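Putative lipoprotein (Bacteroides ovatus, PDB 3OQQ) is of unknown function but is probably an extracellular lipoprotein that binds calcium ions. Local coordinates at residues Ser141-Asp146 and Pro406-Trp411; Glu145-Val150 and Trp384-Pro389; Arg393-Arg398 and Arg402-Asp407. All coordinates share one frame; numbering follows the deposited sequence.

Contact 1 of 3, residues Ser141-Asp146 and Pro406-Trp411; sequences SWYDED and PDFTKW. With CA (calcium ion), chain B; CA (calcium ion), chain C.
Tyr143 and Thr409 make a CH-pi contact: the methyl CG2 of Thr409 stands 3.6 Å from the centroid of the Tyr143 ring and 11° off its normal, so it lies over the middle of one face. The branching of the threonine accounts for this, since CG2 is anti to its own carbonyl carbon and beside the backbone N. The two side chains cross at about a right angle.

Phe408 supplies the remaining apolar contacts. Its CG is anti to the backbone N (chi1 -177°), and the ring edge at CE2 reaches Tyr143 CB at 3.6 Å, with CB near the plane of the phenyl ring. The neighbouring CZ atom of Phe408 meets Trp142 CH2 at 3.7 Å. The planes of the phenyl ring and the six-membered indole ring stand at 85°, with centroids 5.8 Å apart, an oblique aromatic pair. Within 141-146, Tyr143 CD2 lies over the centre of the Trp142 ring, so the two aromatic residues also pack on each other within the loop.

Polar bonds shape the loop itself. A 3-10 turn is closed by Asp144 N to Ser141 O at 2.9 Å. Further on, a water that binds one of the two calcium ions also donates to Glu145 OE1 at 2.7 Å and accepts from Asp146 N.

Residues 141-146 belong to the loop between strands 122-131 and 150-161, while Phe408 and Thr409 begin helix 408-413. Helix 401-404 borders both segments: Arg402 is touched by Tyr143 and Thr409, and it shares a backbone hydrogen bond with Tyr143.

Contact 2 of 3, residues Glu145-Val150 and Trp384-Pro389; sequences EDFNDV and WGVKLP. With CA (calcium ion), chain B; CA (calcium ion), chain C.
The calcium-binding loop between strands 122-131 and 150-161 meets strand 385-388 through one ring, that of Phe147, which reaches Trp384, Gly385 and Val386. Phe147 CE2 packs on the Trp384-Gly385 peptide, 3.7 Å from Trp384 C. Phe147 CE2 is also 3.8 Å from Gly385 N, which lies at the ring edge, near its plane. Alongside, Phe147 CD2 approaches Val386 CG2 obliquely at 4.3 Å. All four residues are buried, and the contact is van der Waals packing of a ring on a peptide and a valine methyl, with no hydrogen bond across it.

Phe147 has left-handed helical backbone torsions (phi 53°, psi 39°) and lies between the metal ligands Asp146 and Asn148; its ring points to the strand while those neighbouring side chains face the ions. Asp146 OD1 bridges the pair, 2.5 Å from the calcium ion of chain C and 2.7 Å from that of chain B. Asp149 OD1 is 2.6 Å and 2.5 Å from the same ions. Asp146 OD1 and Asp149 OD1 are only 3.1 Å apart, a closeness that the shared cations probably offset. Asp146 OD2 adds to the chain B ion and Asp149 OD2 to that of chain C, making each carboxylate bidentate to one metal.

A classic beta bulge follows at once: Asp149 and Val150 both face Phe131 as the loop turns into strand 150-161. Strand 122-131 also pairs with 385-388, where Val386 bonds through its backbone to Met130, and Trp384 bonds just beyond it to Glu132. Glu132 is itself a calcium ligand, and Asn148, Gly186 and Glu397 complete the protein share of the two sites.

Contact 3 of 3, residues Arg393-Arg398 and Arg402-Asp407; sequences RHAYER and REAYPD. With CA (calcium ion), chain B; ACT (acetate ion), chain F.
A short hydrogen bond from a buried tyrosine hydroxyl to a main-chain carbonyl distinguishes this contact: Tyr405 OH donates to Arg393 O at 2.6 Å. The donor lies in the carbonyl plane, and the C=O...donor angle of 127° places it on a lone pair of the oxygen. That oxygen in turn lies near the plane of the phenol ring, at its edge. Tyr405 is the first residue to leave helical torsions after helix 401-404, and its CG is anti to the carbonyl carbon (chi1 -70°), from where the ring extends until its hydroxyl meets the other segment. Tyr405 OH also lies 3.7 Å from Arg393 CB, while the guanidinium end of that arginine leads away to a cation-pi contact with Phe426. A phenylalanine in place of Tyr405 would probably leave Arg393 O without this donor and take away the polar tie between the two segments.

The other meeting of the two segments is apolar and brings two methyl groups together. Ala395 CB meets Ala404 CB at 4.1 Å, and the CA atoms of Ala395 and Ala404 are just 6.0 Å apart, a close backbone approach that their small side chains allow.

Beyond the alanines, Glu397 grips the calcium ion of chain B with both carboxylate oxygens, OE1 at 2.4 Å and OE2 at 2.5 Å. Its chain bends at chi2 (50°) on the way to the metal. On Tyr396, OH donates to an acetate oxygen at 2.7 Å; the acetate probably comes from the crystallisation liquor.

Residues 394-395 form a weakly bonded antiparallel pair with strand 431-432, through His394 and Ile432. Ala404, at the end of helix 401-404, touches Thr431 of that same strand and shares a backbone hydrogen bond with Val427.

In the fold
The three contacts cluster on one side of the chain's centre. Centre to centre, contact 1 is about 8 Å from contact 3 and 11 Å from contact 2; contacts 2 and 3 are about 10 Å apart. Contacts 1 and 2 start from the same loop, between strands 122-131 and 150-161, and share Glu145 and Asp146. Their second segments lie more than 230 residues later, and contact 3 follows strand 385-388 and ends on the residues that open contact 1's second segment. A probable hydrogen bond from Arg398 N to Asp146 OD2 links contact 3 to the loop. One calcium ion touches all three, so metal coordination joins the early loop to the C-terminal part.

Contact 1 of 3, residues Ser141-Asp146 and Pro406-Trp411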
# COMPACT_ATOMS: atom_id res chain seq x y z
N SER A 141 -22.63 -3.47 14.99
CA SER A 141 -21.34 -4.08 15.33
C SER A 141 -20.63 -4.21 14.00
O SER A 141 -20.70 -5.25 13.33
CB SER A 141 -21.52 -5.42 16.06
OG SER A 141 -22.29 -5.24 17.23
N TRP A 142 -20.04 -3.09 13.55
CA TRP A 142 -19.42 -2.98 12.23
C TRP A 142 -18.34 -4.04 11.99
O TRP A 142 -18.14 -4.43 10.86
CB TRP A 142 -18.88 -1.56 11.99
CG TRP A 142 -17.80 -1.13 12.94
CD1 TRP A 142 -17.96 -0.36 14.06
CD2 TRP A 142 -16.39 -1.32 12.78
NE1 TRP A 142 -16.73 -0.07 14.60
CE2 TRP A 142 -15.75 -0.65 13.84
CE3 TRP A 142 -15.60 -1.99 11.82
CZ2 TRP A 142 -14.35 -0.65 13.99
CZ3 TRP A 142 -14.21 -2.01 11.98
CH2 TRP A 142 -13.61 -1.36 13.07
N TYR A 143 -17.71 -4.55 13.04
CA TYR A 143 -16.66 -5.57 12.89
C TYR A 143 -17.27 -6.99 12.77
O TYR A 143 -16.54 -7.97 12.78
CB TYR A 143 -15.62 -5.46 14.01
CG TYR A 143 -16.19 -4.97 15.32
CD1 TYR A 143 -17.09 -5.75 16.05
CD2 TYR A 143 -15.82 -3.74 15.84
CE1 TYR A 143 -17.60 -5.31 17.27
CE2 TYR A 143 -16.32 -3.29 17.06
CZ TYR A 143 -17.21 -4.08 17.77
OH TYR A 143 -17.73 -3.62 18.96
N ASP A 144 -18.60 -7.09 12.62
CA ASP A 144 -19.35 -8.31 12.33
C ASP A 144 -19.44 -8.47 10.79
O ASP A 144 -19.87 -9.51 10.29
CB ASP A 144 -20.74 -8.28 12.99
CG ASP A 144 -20.78 -8.95 14.36
OD1 ASP A 144 -19.88 -9.77 14.65
OD2 ASP A 144 -21.74 -8.71 15.10
N GLU A 145 -19.01 -7.43 10.04
CA GLU A 145 -18.88 -7.47 8.58
C GLU A 145 -17.69 -8.36 8.27
O GLU A 145 -16.86 -8.55 9.17
CB GLU A 145 -18.67 -6.04 7.98
CG GLU A 145 -19.80 -5.05 8.23
CD GLU A 145 -21.16 -5.29 7.60
OE1 GLU A 145 -21.40 -6.39 7.05
OE2 GLU A 145 -22.01 -4.37 7.69
N ASP A 146 -17.58 -8.91 7.04
CA ASP A 146 -16.49 -9.83 6.73
C ASP A 146 -15.17 -9.13 6.26
O ASP A 146 -14.11 -9.77 6.30
CB ASP A 146 -16.92 -10.94 5.73
CG ASP A 146 -17.52 -10.55 4.38
OD1 ASP A 146 -17.53 -9.34 4.05
OD2 ASP A 146 -17.97 -11.45 3.65
N PRO A 406 -9.83 -12.80 16.73
CA PRO A 406 -10.43 -12.62 18.08
C PRO A 406 -9.87 -11.48 18.93
O PRO A 406 -10.49 -11.12 19.92
CB PRO A 406 -10.18 -13.97 18.77
CG PRO A 406 -9.95 -14.94 17.65
CD PRO A 406 -9.25 -14.15 16.58
N ASP A 407 -8.68 -10.95 18.60
CA ASP A 407 -8.12 -9.82 19.36
C ASP A 407 -8.40 -8.45 18.71
O ASP A 407 -7.98 -7.42 19.24
CB ASP A 407 -6.63 -10.02 19.55
CG ASP A 407 -6.33 -11.20 20.46
OD1 ASP A 407 -7.19 -11.52 21.31
OD2 ASP A 407 -5.25 -11.78 20.33
N PHE A 408 -9.10 -8.44 17.54
CA PHE A 408 -9.41 -7.21 16.80
C PHE A 408 -10.18 -6.19 17.66
O PHE A 408 -9.72 -5.05 17.76
CB PHE A 408 -10.20 -7.50 15.51
CG PHE A 408 -10.51 -6.29 14.63
CD1 PHE A 408 -9.49 -5.59 13.99
CD2 PHE A 408 -11.82 -5.87 14.44
CE1 PHE A 408 -9.78 -4.49 13.18
CE2 PHE A 408 -12.10 -4.79 13.61
CZ PHE A 408 -11.08 -4.11 12.97
N THR A 409 -11.33 -6.58 18.26
CA THR A 409 -12.14 -5.61 19.02
C THR A 409 -11.38 -5.09 20.24
O THR A 409 -11.56 -3.92 20.59
CB THR A 409 -13.53 -6.13 19.42
OG1 THR A 409 -13.36 -7.16 20.38
CG2 THR A 409 -14.32 -6.65 18.20
N LYS A 410 -10.48 -5.91 20.81
CA LYS A 410 -9.64 -5.48 21.95
C LYS A 410 -8.76 -4.29 21.53
O LYS A 410 -8.64 -3.33 22.28
CB LYS A 410 -8.77 -6.64 22.48
CG LYS A 410 -9.53 -7.59 23.39
CD LYS A 410 -8.67 -8.80 23.74
CE LYS A 410 -9.41 -9.79 24.60
NZ LYS A 410 -8.67 -11.07 24.74
N TRP A 411 -8.17 -4.36 20.34
CA TRP A 411 -7.37 -3.29 19.76
C TRP A 411 -8.26 -2.09 19.40
O TRP A 411 -7.92 -0.95 19.74
CB TRP A 411 -6.66 -3.82 18.52
CG TRP A 411 -5.87 -2.80 17.75
CD1 TRP A 411 -4.64 -2.31 18.07
CD2 TRP A 411 -6.18 -2.30 16.44
NE1 TRP A 411 -4.19 -1.48 17.08
CE2 TRP A 411 -5.11 -1.46 16.06
CE3 TRP A 411 -7.23 -2.51 15.53
CZ2 TRP A 411 -5.07 -0.82 14.81
CZ3 TRP A 411 -7.18 -1.90 14.29
CH2 TRP A 411 -6.11 -1.05 13.95
CA CA B . -17.86 -10.28 1.53
CA CA C . -18.95 -7.34 3.44
O HOH W 1 -20.10 -8.09 5.43
O HOH W 2 -20.10 -8.93 2.13
O HOH W 3 -20.92 -6.33 2.56

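Contact 2 of 3, residues Glu145-Val150 and Trp384-Pro389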
# COMPACT_ATOMS: atom_id res chain seq x y z
N GLU A 145 -19.01 -7.43 10.04
CA GLU A 145 -18.88 -7.47 8.58
C GLU A 145 -17.69 -8.36 8.27
O GLU A 145 -16.86 -8.55 9.17
CB GLU A 145 -18.67 -6.04 7.98
CG GLU A 145 -19.80 -5.05 8.23
CD GLU A 145 -21.16 -5.29 7.60
OE1 GLU A 145 -21.40 -6.39 7.05
OE2 GLU A 145 -22.01 -4.37 7.69
N ASP A 146 -17.58 -8.91 7.04
CA ASP A 146 -16.49 -9.83 6.73
C ASP A 146 -15.17 -9.13 6.26
O ASP A 146 -14.11 -9.77 6.30
CB ASP A 146 -16.92 -10.94 5.73
CG ASP A 146 -17.52 -10.55 4.38
OD1 ASP A 146 -17.53 -9.34 4.05
OD2 ASP A 146 -17.97 -11.45 3.65
N PHE A 147 -15.24 -7.86 5.84
CA PHE A 147 -14.09 -7.05 5.39
C PHE A 147 -13.28 -7.74 4.28
O PHE A 147 -12.05 -7.61 4.26
CB PHE A 147 -13.17 -6.63 6.55
CG PHE A 147 -13.68 -5.38 7.24
CD1 PHE A 147 -14.65 -5.47 8.25
CD2 PHE A 147 -13.25 -4.12 6.85
CE1 PHE A 147 -15.16 -4.32 8.86
CE2 PHE A 147 -13.75 -2.96 7.46
CZ PHE A 147 -14.71 -3.07 8.45
N ASN A 148 -13.95 -8.43 3.35
CA ASN A 148 -13.21 -9.07 2.25
C ASN A 148 -13.80 -8.66 0.90
O ASN A 148 -13.48 -9.28 -0.11
CB ASN A 148 -13.19 -10.59 2.42
CG ASN A 148 -14.58 -11.16 2.25
OD1 ASN A 148 -15.50 -10.43 1.89
ND2 ASN A 148 -14.75 -12.45 2.46
N ASP A 149 -14.70 -7.66 0.90
CA ASP A 149 -15.41 -7.20 -0.32
C ASP A 149 -14.45 -6.81 -1.42
O ASP A 149 -14.72 -7.11 -2.59
CB ASP A 149 -16.40 -6.10 0.02
CG ASP A 149 -17.39 -6.60 1.08
OD1 ASP A 149 -17.40 -7.84 1.36
OD2 ASP A 149 -18.12 -5.77 1.64
N VAL A 150 -13.32 -6.19 -1.04
CA VAL A 150 -12.18 -5.91 -1.91
C VAL A 150 -10.95 -6.11 -1.05
O VAL A 150 -10.81 -5.52 0.03
CB VAL A 150 -12.13 -4.56 -2.68
CG1 VAL A 150 -10.94 -4.55 -3.66
CG2 VAL A 150 -13.43 -4.28 -3.45
N TRP A 384 -15.09 1.50 7.03
CA TRP A 384 -15.47 0.60 5.95
C TRP A 384 -14.20 0.05 5.29
O TRP A 384 -14.30 -0.67 4.32
CB TRP A 384 -16.36 1.29 4.90
CG TRP A 384 -17.81 1.32 5.27
CD1 TRP A 384 -18.77 0.42 4.92
CD2 TRP A 384 -18.46 2.31 6.10
NE1 TRP A 384 -19.98 0.78 5.47
CE2 TRP A 384 -19.83 1.95 6.18
CE3 TRP A 384 -18.01 3.45 6.80
CZ2 TRP A 384 -20.76 2.71 6.88
CZ3 TRP A 384 -18.94 4.20 7.49
CH2 TRP A 384 -20.29 3.83 7.54
N GLY A 385 -13.03 0.38 5.84
CA GLY A 385 -11.75 -0.10 5.33
C GLY A 385 -10.62 -0.06 6.34
O GLY A 385 -10.55 0.86 7.16
N VAL A 386 -9.70 -1.03 6.25
CA VAL A 386 -8.52 -1.12 7.11
C VAL A 386 -7.27 -1.42 6.27
O VAL A 386 -7.35 -2.07 5.23
CB VAL A 386 -8.69 -2.14 8.28
CG1 VAL A 386 -9.69 -1.63 9.32
CG2 VAL A 386 -9.10 -3.53 7.78
N LYS A 387 -6.12 -0.91 6.71
CA LYS A 387 -4.83 -1.12 6.05
C LYS A 387 -3.96 -1.87 7.04
O LYS A 387 -3.67 -1.38 8.15
CB LYS A 387 -4.23 0.21 5.62
CG LYS A 387 -2.98 0.07 4.77
CD LYS A 387 -2.61 1.44 4.21
CE LYS A 387 -1.76 2.27 5.14
NZ LYS A 387 -1.39 3.56 4.52
N LEU A 388 -3.57 -3.08 6.65
CA LEU A 388 -2.92 -4.04 7.53
C LEU A 388 -1.54 -4.52 7.05
O LEU A 388 -1.26 -4.41 5.86
CB LEU A 388 -3.87 -5.27 7.61
CG LEU A 388 -5.37 -4.99 7.87
CD1 LEU A 388 -6.17 -6.25 7.94
CD2 LEU A 388 -5.59 -4.22 9.18
N PRO A 389 -0.73 -5.17 7.92
CA PRO A 389 0.52 -5.80 7.43
C PRO A 389 0.22 -6.73 6.26
O PRO A 389 -0.84 -7.37 6.24
CB PRO A 389 1.04 -6.53 8.67
CG PRO A 389 0.53 -5.70 9.80
CD PRO A 389 -0.88 -5.41 9.38
CA CA B . -17.86 -10.28 1.53
CA CA C . -18.95 -7.34 3.44
O HOH W 1 -20.10 -8.09 5.43
O HOH W 2 -20.10 -8.93 2.13
O HOH W 3 -20.92 -6.33 2.56

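Contact 3 of 3, residues Arg393-Arg398 and Arg402-Asp407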
# COMPACT_ATOMS: atom_id res chain seq x y z
N ARG A 393 -4.22 -12.33 6.44
CA ARG A 393 -5.19 -13.13 5.67
C ARG A 393 -6.59 -12.55 5.77
O ARG A 393 -6.98 -12.07 6.84
CB ARG A 393 -5.22 -14.57 6.21
CG ARG A 393 -3.91 -15.31 5.91
CD ARG A 393 -3.57 -16.16 7.08
NE ARG A 393 -2.29 -16.84 6.95
CZ ARG A 393 -1.12 -16.33 7.31
NH1 ARG A 393 -1.04 -15.09 7.76
NH2 ARG A 393 -0.02 -17.06 7.22
N HIS A 394 -7.37 -12.65 4.69
CA HIS A 394 -8.75 -12.16 4.73
C HIS A 394 -9.70 -13.30 5.17
O HIS A 394 -9.35 -14.49 5.11
CB HIS A 394 -9.18 -11.55 3.38
CG HIS A 394 -9.16 -12.53 2.24
ND1 HIS A 394 -7.98 -12.91 1.65
CD2 HIS A 394 -10.18 -13.23 1.67
CE1 HIS A 394 -8.30 -13.79 0.71
NE2 HIS A 394 -9.62 -13.99 0.67
N ALA A 395 -10.90 -12.92 5.60
CA ALA A 395 -11.93 -13.84 6.06
C ALA A 395 -12.67 -14.51 4.93
O ALA A 395 -12.85 -13.92 3.85
CB ALA A 395 -12.95 -13.07 6.90
N TYR A 396 -13.21 -15.71 5.22
CA TYR A 396 -14.12 -16.43 4.32
C TYR A 396 -15.40 -15.61 4.22
O TYR A 396 -15.70 -14.85 5.14
CB TYR A 396 -14.44 -17.84 4.85
CG TYR A 396 -13.37 -18.87 4.54
CD1 TYR A 396 -13.19 -19.35 3.25
CD2 TYR A 396 -12.60 -19.42 5.56
CE1 TYR A 396 -12.21 -20.29 2.96
CE2 TYR A 396 -11.63 -20.38 5.28
CZ TYR A 396 -11.43 -20.80 3.98
OH TYR A 396 -10.47 -21.74 3.69
N GLU A 397 -16.13 -15.73 3.10
CA GLU A 397 -17.37 -14.97 2.88
C GLU A 397 -18.36 -15.13 4.03
O GLU A 397 -18.60 -16.26 4.49
CB GLU A 397 -18.02 -15.36 1.55
CG GLU A 397 -19.04 -14.34 1.04
CD GLU A 397 -18.65 -12.88 0.96
OE1 GLU A 397 -17.44 -12.57 0.92
OE2 GLU A 397 -19.57 -12.03 0.92
N ARG A 398 -18.92 -13.99 4.49
CA ARG A 398 -19.92 -13.85 5.57
C ARG A 398 -19.38 -14.27 6.95
O ARG A 398 -20.16 -14.35 7.90
CB ARG A 398 -21.22 -14.61 5.24
CG ARG A 398 -22.10 -13.87 4.20
CD ARG A 398 -23.31 -14.70 3.79
NE ARG A 398 -22.92 -16.00 3.24
CZ ARG A 398 -22.63 -16.23 1.96
NH1 ARG A 398 -22.73 -15.25 1.06
NH2 ARG A 398 -22.26 -17.44 1.56
N ARG A 402 -14.27 -9.93 13.36
CA ARG A 402 -13.95 -10.13 14.78
C ARG A 402 -13.85 -11.66 15.15
O ARG A 402 -13.22 -12.00 16.16
CB ARG A 402 -15.00 -9.42 15.65
CG ARG A 402 -16.29 -10.22 15.78
CD ARG A 402 -17.48 -9.42 16.20
NE ARG A 402 -17.43 -9.02 17.59
CZ ARG A 402 -18.47 -8.60 18.29
NH1 ARG A 402 -19.68 -8.56 17.73
NH2 ARG A 402 -18.33 -8.22 19.55
N GLU A 403 -14.47 -12.57 14.35
CA GLU A 403 -14.37 -14.03 14.57
C GLU A 403 -13.11 -14.58 13.90
O GLU A 403 -12.47 -15.46 14.45
CB GLU A 403 -15.62 -14.77 14.08
CG GLU A 403 -16.83 -14.50 14.96
CD GLU A 403 -18.08 -15.31 14.69
OE1 GLU A 403 -17.97 -16.41 14.09
OE2 GLU A 403 -19.17 -14.84 15.07
N ALA A 404 -12.74 -14.04 12.72
CA ALA A 404 -11.49 -14.40 12.04
C ALA A 404 -10.29 -13.89 12.86
O ALA A 404 -9.25 -14.56 12.90
CB ALA A 404 -11.45 -13.77 10.64
N TYR A 405 -10.45 -12.70 13.52
CA TYR A 405 -9.43 -12.07 14.35
C TYR A 405 -9.99 -11.82 15.78
O TYR A 405 -10.53 -10.74 16.03
CB TYR A 405 -8.91 -10.76 13.67
CG TYR A 405 -8.09 -11.08 12.45
CD1 TYR A 405 -6.73 -11.39 12.55
CD2 TYR A 405 -8.70 -11.23 11.20
CE1 TYR A 405 -5.99 -11.80 11.44
CE2 TYR A 405 -7.97 -11.66 10.09
CZ TYR A 405 -6.62 -11.95 10.22
OH TYR A 405 -5.91 -12.41 9.15
N PRO A 406 -9.83 -12.80 16.73
CA PRO A 406 -10.43 -12.62 18.08
C PRO A 406 -9.87 -11.48 18.93
O PRO A 406 -10.49 -11.12 19.92
CB PRO A 406 -10.18 -13.97 18.77
CG PRO A 406 -9.95 -14.94 17.65
CD PRO A 406 -9.25 -14.15 16.58
N ASP A 407 -8.68 -10.95 18.60
CA ASP A 407 -8.12 -9.82 19.36
C ASP A 407 -8.40 -8.45 18.71
O ASP A 407 -7.98 -7.42 19.24
CB ASP A 407 -6.63 -10.02 19.55
CG ASP A 407 -6.33 -11.20 20.46
OD1 ASP A 407 -7.19 -11.52 21.31
OD2 ASP A 407 -5.25 -11.78 20.33
CA CA B . -17.86 -10.28 1.53
C ACT F . -9.43 -23.53 6.44
O ACT F . -9.11 -22.41 5.94
OXT ACT F . -8.60 -24.27 7.07
CH3 ACT F . -10.85 -24.02 6.30
O HOH W 2 -20.10 -8.93 2.13